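ATP-dependent 6-phosphofructokinase isozyme 2 (Escherichia coli, PDB 3UMO) phosphorylates D-fructose 6-phosphate to fructose 1,6-bisphosphate with ATP and magnesium, the first committing step of glycolysis. Local coordinates at residues S54-G66 / V78-Q91. Numbering follows the deposited sequence.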
loop_
_atom_site.group_PDB
_atom_site.type_symbol
_atom_site.label_atom_id
_atom_site.label_comp_id
_atom_site.label_asym_id
_atom_site.label_seq_id
_atom_site.Cartn_x
_atom_site.Cartn_y
_atom_site.Cartn_z
ATOM N N SER A 54 2.310 -12.704 39.323
ATOM C CA SER A 54 3.681 -13.084 39.005
ATOM C C SER A 54 3.700 -14.414 38.257
ATOM O O SER A 54 3.013 -15.361 38.638
ATOM C CB SER A 54 4.517 -13.193 40.284
ATOM O OG SER A 54 5.891 -13.361 39.980
ATOM N N ALA A 55 4.478 -14.477 37.181
ATOM C CA ALA A 55 4.621 -15.707 36.412
ATOM C C ALA A 55 6.056 -15.852 35.941
ATOM O O ALA A 55 6.670 -14.880 35.492
ATOM C CB ALA A 55 3.669 -15.716 35.217
ATOM N N THR A 56 6.588 -17.067 36.042
ATOM C CA THR A 56 7.955 -17.333 35.613
ATOM C C THR A 56 7.976 -17.794 34.163
ATOM O O THR A 56 7.337 -18.789 33.813
ATOM C CB THR A 56 8.627 -18.391 36.498
ATOM O OG1 THR A 56 8.681 -17.909 37.845
ATOM C CG2 THR A 56 10.044 -18.666 36.018
ATOM N N ALA A 57 8.714 -17.071 33.324
ATOM C CA ALA A 57 8.809 -17.402 31.903
ATOM C C ALA A 57 9.941 -18.386 31.626
ATOM O O ALA A 57 11.111 -18.077 31.855
ATOM C CB ALA A 57 8.996 -16.143 31.074
ATOM N N ILE A 58 9.590 -19.562 31.110
ATOM C CA ILE A 58 10.584 -20.562 30.725
ATOM C C ILE A 58 10.766 -20.475 29.215
ATOM O O ILE A 58 9.779 -20.475 28.477
ATOM C CB ILE A 58 10.116 -21.989 31.092
ATOM C CG1 ILE A 58 9.752 -22.076 32.577
ATOM C CG2 ILE A 58 11.186 -23.020 30.733
ATOM C CD1 ILE A 58 9.069 -23.381 32.967
ATOM N N PHE A 59 12.015 -20.388 28.760
ATOM C CA PHE A 59 12.301 -20.275 27.326
ATOM C C PHE A 59 13.775 -20.510 27.005
ATOM O O PHE A 59 14.641 -20.318 27.862
ATOM C CB PHE A 59 11.852 -18.906 26.774
ATOM C CG PHE A 59 12.516 -17.728 27.436
ATOM C CD1 PHE A 59 13.686 -17.190 26.914
ATOM C CD2 PHE A 59 11.960 -17.146 28.571
ATOM C CE1 PHE A 59 14.305 -16.098 27.521
ATOM C CE2 PHE A 59 12.568 -16.053 29.186
ATOM C CZ PHE A 59 13.745 -15.528 28.659
ATOM N N PRO A 60 14.062 -20.934 25.763
ATOM C CA PRO A 60 15.449 -21.029 25.306
ATOM C C PRO A 60 15.961 -19.651 24.913
ATOM O O PRO A 60 15.225 -18.861 24.312
ATOM C CB PRO A 60 15.345 -21.917 24.063
ATOM C CG PRO A 60 13.972 -21.633 23.520
ATOM C CD PRO A 60 13.104 -21.392 24.735
ATOM N N ALA A 61 17.211 -19.369 25.252
ATOM C CA ALA A 61 17.838 -18.116 24.864
ATOM C C ALA A 61 19.228 -18.404 24.312
ATOM O O ALA A 61 19.961 -19.236 24.851
ATOM C CB ALA A 61 17.923 -17.181 26.054
ATOM N N GLY A 62 19.593 -17.709 23.240
ATOM C CA GLY A 62 20.878 -17.938 22.605
ATOM C C GLY A 62 21.537 -16.666 22.118
ATOM O O GLY A 62 20.875 -15.766 21.598
ATOM N N GLY A 63 22.853 -16.589 22.293
ATOM C CA GLY A 63 23.619 -15.462 21.799
ATOM C C GLY A 63 23.347 -14.160 22.522
ATOM O O GLY A 63 22.666 -14.129 23.552
ATOM N N ALA A 64 23.882 -13.076 21.968
ATOM C CA ALA A 64 23.755 -11.754 22.569
ATOM C C ALA A 64 22.318 -11.249 22.526
ATOM O O ALA A 64 21.901 -10.476 23.385
ATOM C CB ALA A 64 24.683 -10.769 21.877
ATOM N N THR A 65 21.568 -11.673 21.515
ATOM C CA THR A 65 20.162 -11.304 21.431
ATOM C C THR A 65 19.381 -11.959 22.557
ATOM O O THR A 65 18.512 -11.335 23.164
ATOM C CB THR A 65 19.547 -11.670 20.066
ATOM O OG1 THR A 65 19.890 -13.019 19.725
ATOM C CG2 THR A 65 20.073 -10.739 18.988
ATOM N N GLY A 66 19.700 -13.218 22.839
ATOM C CA GLY A 66 19.095 -13.920 23.956
ATOM C C GLY A 66 19.459 -13.283 25.286
ATOM O O GLY A 66 18.615 -13.182 26.185
ATOM N N VAL A 78 10.177 -9.595 35.592
ATOM C CA VAL A 78 9.546 -10.861 35.246
ATOM C C VAL A 78 10.553 -11.978 35.500
ATOM O O VAL A 78 11.614 -12.014 34.870
ATOM C CB VAL A 78 9.123 -10.882 33.765
ATOM C CG1 VAL A 78 8.538 -12.244 33.390
ATOM C CG2 VAL A 78 8.133 -9.757 33.479
ATOM N N PRO A 79 10.239 -12.884 36.439
ATOM C CA PRO A 79 11.159 -13.991 36.719
ATOM C C PRO A 79 11.269 -14.918 35.520
ATOM O O PRO A 79 10.279 -15.138 34.819
ATOM C CB PRO A 79 10.500 -14.713 37.901
ATOM C CG PRO A 79 9.065 -14.320 37.841
ATOM C CD PRO A 79 9.037 -12.928 37.289
ATOM N N VAL A 80 12.465 -15.443 35.273
ATOM C CA VAL A 80 12.657 -16.358 34.155
ATOM C C VAL A 80 13.390 -17.626 34.560
ATOM O O VAL A 80 13.986 -17.711 35.633
ATOM C CB VAL A 80 13.439 -15.716 32.993
ATOM C CG1 VAL A 80 12.812 -14.384 32.586
ATOM C CG2 VAL A 80 14.905 -15.541 33.369
ATOM N N ALA A 81 13.333 -18.614 33.680
ATOM C CA ALA A 81 14.113 -19.829 33.827
ATOM C C ALA A 81 14.484 -20.208 32.411
ATOM O O ALA A 81 13.624 -20.549 31.604
ATOM C CB ALA A 81 13.291 -20.928 34.481
ATOM N N THR A 82 15.764 -20.110 32.089
ATOM C CA THR A 82 16.169 -20.250 30.701
ATOM C C THR A 82 17.027 -21.486 30.448
ATOM O O THR A 82 17.611 -22.063 31.369
ATOM C CB THR A 82 16.912 -18.991 30.201
ATOM O OG1 THR A 82 18.089 -18.782 30.987
ATOM C CG2 THR A 82 16.017 -17.754 30.301
ATOM N N VAL A 83 17.069 -21.888 29.184
ATOM C CA VAL A 83 17.980 -22.913 28.715
ATOM C C VAL A 83 18.825 -22.256 27.639
ATOM O O VAL A 83 18.292 -21.586 26.755
ATOM C CB VAL A 83 17.215 -24.102 28.108
ATOM C CG1 VAL A 83 18.161 -25.008 27.328
ATOM C CG2 VAL A 83 16.487 -24.868 29.202
ATOM N N GLU A 84 20.139 -22.415 27.718
ATOM C CA GLU A 84 21.003 -21.814 26.713
ATOM C C GLU A 84 20.941 -22.645 25.439
ATOM O O GLU A 84 21.140 -23.860 25.473
ATOM C CB GLU A 84 22.439 -21.707 27.226
ATOM C CG GLU A 84 23.285 -20.708 26.461
ATOM C CD GLU A 84 24.461 -20.210 27.273
ATOM O OE1 GLU A 84 24.826 -20.875 28.268
ATOM O OE2 GLU A 84 25.015 -19.147 26.919
ATOM N N ALA A 85 20.637 -21.997 24.319
ATOM C CA ALA A 85 20.519 -22.703 23.048
ATOM C C ALA A 85 21.639 -22.309 22.095
ATOM O O ALA A 85 22.168 -21.198 22.172
ATOM C CB ALA A 85 19.159 -22.443 22.415
ATOM N N LYS A 86 21.990 -23.223 21.193
ATOM C CA LYS A 86 23.077 -22.989 20.245
ATOM C C LYS A 86 22.716 -21.922 19.216
ATOM O O LYS A 86 23.534 -21.061 18.903
ATOM C CB LYS A 86 23.469 -24.293 19.545
ATOM C CG LYS A 86 24.038 -25.353 20.477
ATOM C CD LYS A 86 25.525 -25.136 20.725
ATOM C CE LYS A 86 26.068 -26.089 21.786
ATOM N NZ LYS A 86 25.656 -25.691 23.164
ATOM N N ASP A 87 21.495 -21.989 18.695
ATOM C CA ASP A 87 21.028 -21.044 17.684
ATOM C C ASP A 87 20.586 -19.744 18.358
ATOM O O ASP A 87 19.840 -19.769 19.341
ATOM C CB ASP A 87 19.878 -21.669 16.886
ATOM C CG ASP A 87 19.650 -20.990 15.542
ATOM O OD1 ASP A 87 20.524 -20.210 15.098
ATOM O OD2 ASP A 87 18.596 -21.256 14.925
ATOM N N TRP A 88 21.040 -18.609 17.833
ATOM C CA TRP A 88 20.791 -17.327 18.492
ATOM C C TRP A 88 19.324 -16.888 18.430
ATOM O O TRP A 88 18.628 -17.117 17.435
ATOM C CB TRP A 88 21.710 -16.225 17.932
ATOM C CG TRP A 88 21.274 -15.668 16.599
ATOM C CD1 TRP A 88 20.317 -14.710 16.373
ATOM C CD2 TRP A 88 21.795 -16.023 15.313
ATOM N NE1 TRP A 88 20.207 -14.463 15.025
ATOM C CE2 TRP A 88 21.102 -15.250 14.356
ATOM C CE3 TRP A 88 22.773 -16.920 14.882
ATOM C CZ2 TRP A 88 21.364 -15.354 12.988
ATOM C CZ3 TRP A 88 23.031 -17.019 13.525
ATOM C CH2 TRP A 88 22.328 -16.242 12.595
ATOM N N THR A 89 18.866 -16.247 19.502
ATOM C CA THR A 89 17.486 -15.773 19.608
ATOM C C THR A 89 17.131 -14.854 18.438
ATOM O O THR A 89 17.813 -13.854 18.198
ATOM C CB THR A 89 17.256 -15.047 20.957
ATOM O OG1 THR A 89 17.402 -15.991 22.027
ATOM C CG2 THR A 89 15.859 -14.420 21.019
ATOM N N ARG A 90 16.073 -15.215 17.713
ATOM C CA ARG A 90 15.676 -14.516 16.490
ATOM C C ARG A 90 14.915 -13.225 16.778
ATOM O O ARG A 90 14.441 -13.006 17.894
ATOM C CB ARG A 90 14.834 -15.434 15.596
ATOM C CG ARG A 90 15.599 -16.612 15.013
ATOM C CD ARG A 90 16.769 -16.144 14.158
ATOM N NE ARG A 90 17.298 -17.208 13.303
ATOM C CZ ARG A 90 18.364 -17.949 13.592
ATOM N NH1 ARG A 90 18.768 -18.888 12.745
ATOM N NH2 ARG A 90 19.028 -17.753 14.726
ATOM N N GLN A 91 14.801 -12.378 15.758
ATOM C CA GLN A 91 14.198 -11.058 15.907
ATOM C C GLN A 91 13.033 -10.845 14.950
ATOM O O GLN A 91 13.163 -11.087 13.745
ATOM C CB GLN A 91 15.239 -9.973 15.629
ATOM C CG GLN A 91 16.521 -10.072 16.444
ATOM C CD GLN A 91 17.169 -8.710 16.644
ATOM O OE1 GLN A 91 18.337 -8.507 16.315
ATOM N NE2 GLN A 91 16.403 -7.765 17.185
HETATM O O HOH W 1 15.707 -17.971 21.648
HETATM O O HOH W 2 24.247 -19.583 22.097
HETATM O O HOH W 3 24.314 -18.434 24.222
#
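T56 crosses the ring of P79 at a slant, its OG1 3.6 Å from P79 CG, just before the first interstrand bond, A57 N to P79 O. Strands 55-61 and 80-84 run parallel, their axes coming within 4.6 Å, as the two strands of a beta-alpha-beta crossover in which helix 63-75 leads to 80-84 at the edge of the parallel sheet. From A57 to A61 the alternate residues A57, F59 and A61 both donate and accept, the parallel pattern. I58 CG1 rests on A81 CB; on this face helix 115-125 covers A81, V83 and A85. On the other face F59, its CG set between backbone N and carbonyl carbon (chi1 60°), turns its ring along the second strand: T82 CG2 makes a CH-pi contact over one face, 3.8 Å from the centroid, while V80 CG1 meets the edge; L69 and L73 of the helix also pack on this ring. P60 sets CB on A85 CB, and a water joins its O to T89 OG1. Past A61 the side chain of T89 takes over: its OG1 accepts G62 N at 3.0 Å. G62 O takes T89 N (2.9 Å) and G66 N from opposite faces of its plane. A CB on G62 would collide with D87 O and A85 O. T65 OG1, rotated between backbone N and carbonyl carbon (chi1 48°), donates in the carbonyl plane to a lone pair of T89 O, 2.7 Å away. A valine at T65 would probably leave T89 O without this donor and the turn into the substrate-binding residues R90 and Q91 less firmly set. Polar groups of T65 and T89 thus tie the helix start to the loop that carries R90 and Q91, whereas apolar contacts and backbone bonds hold the strands.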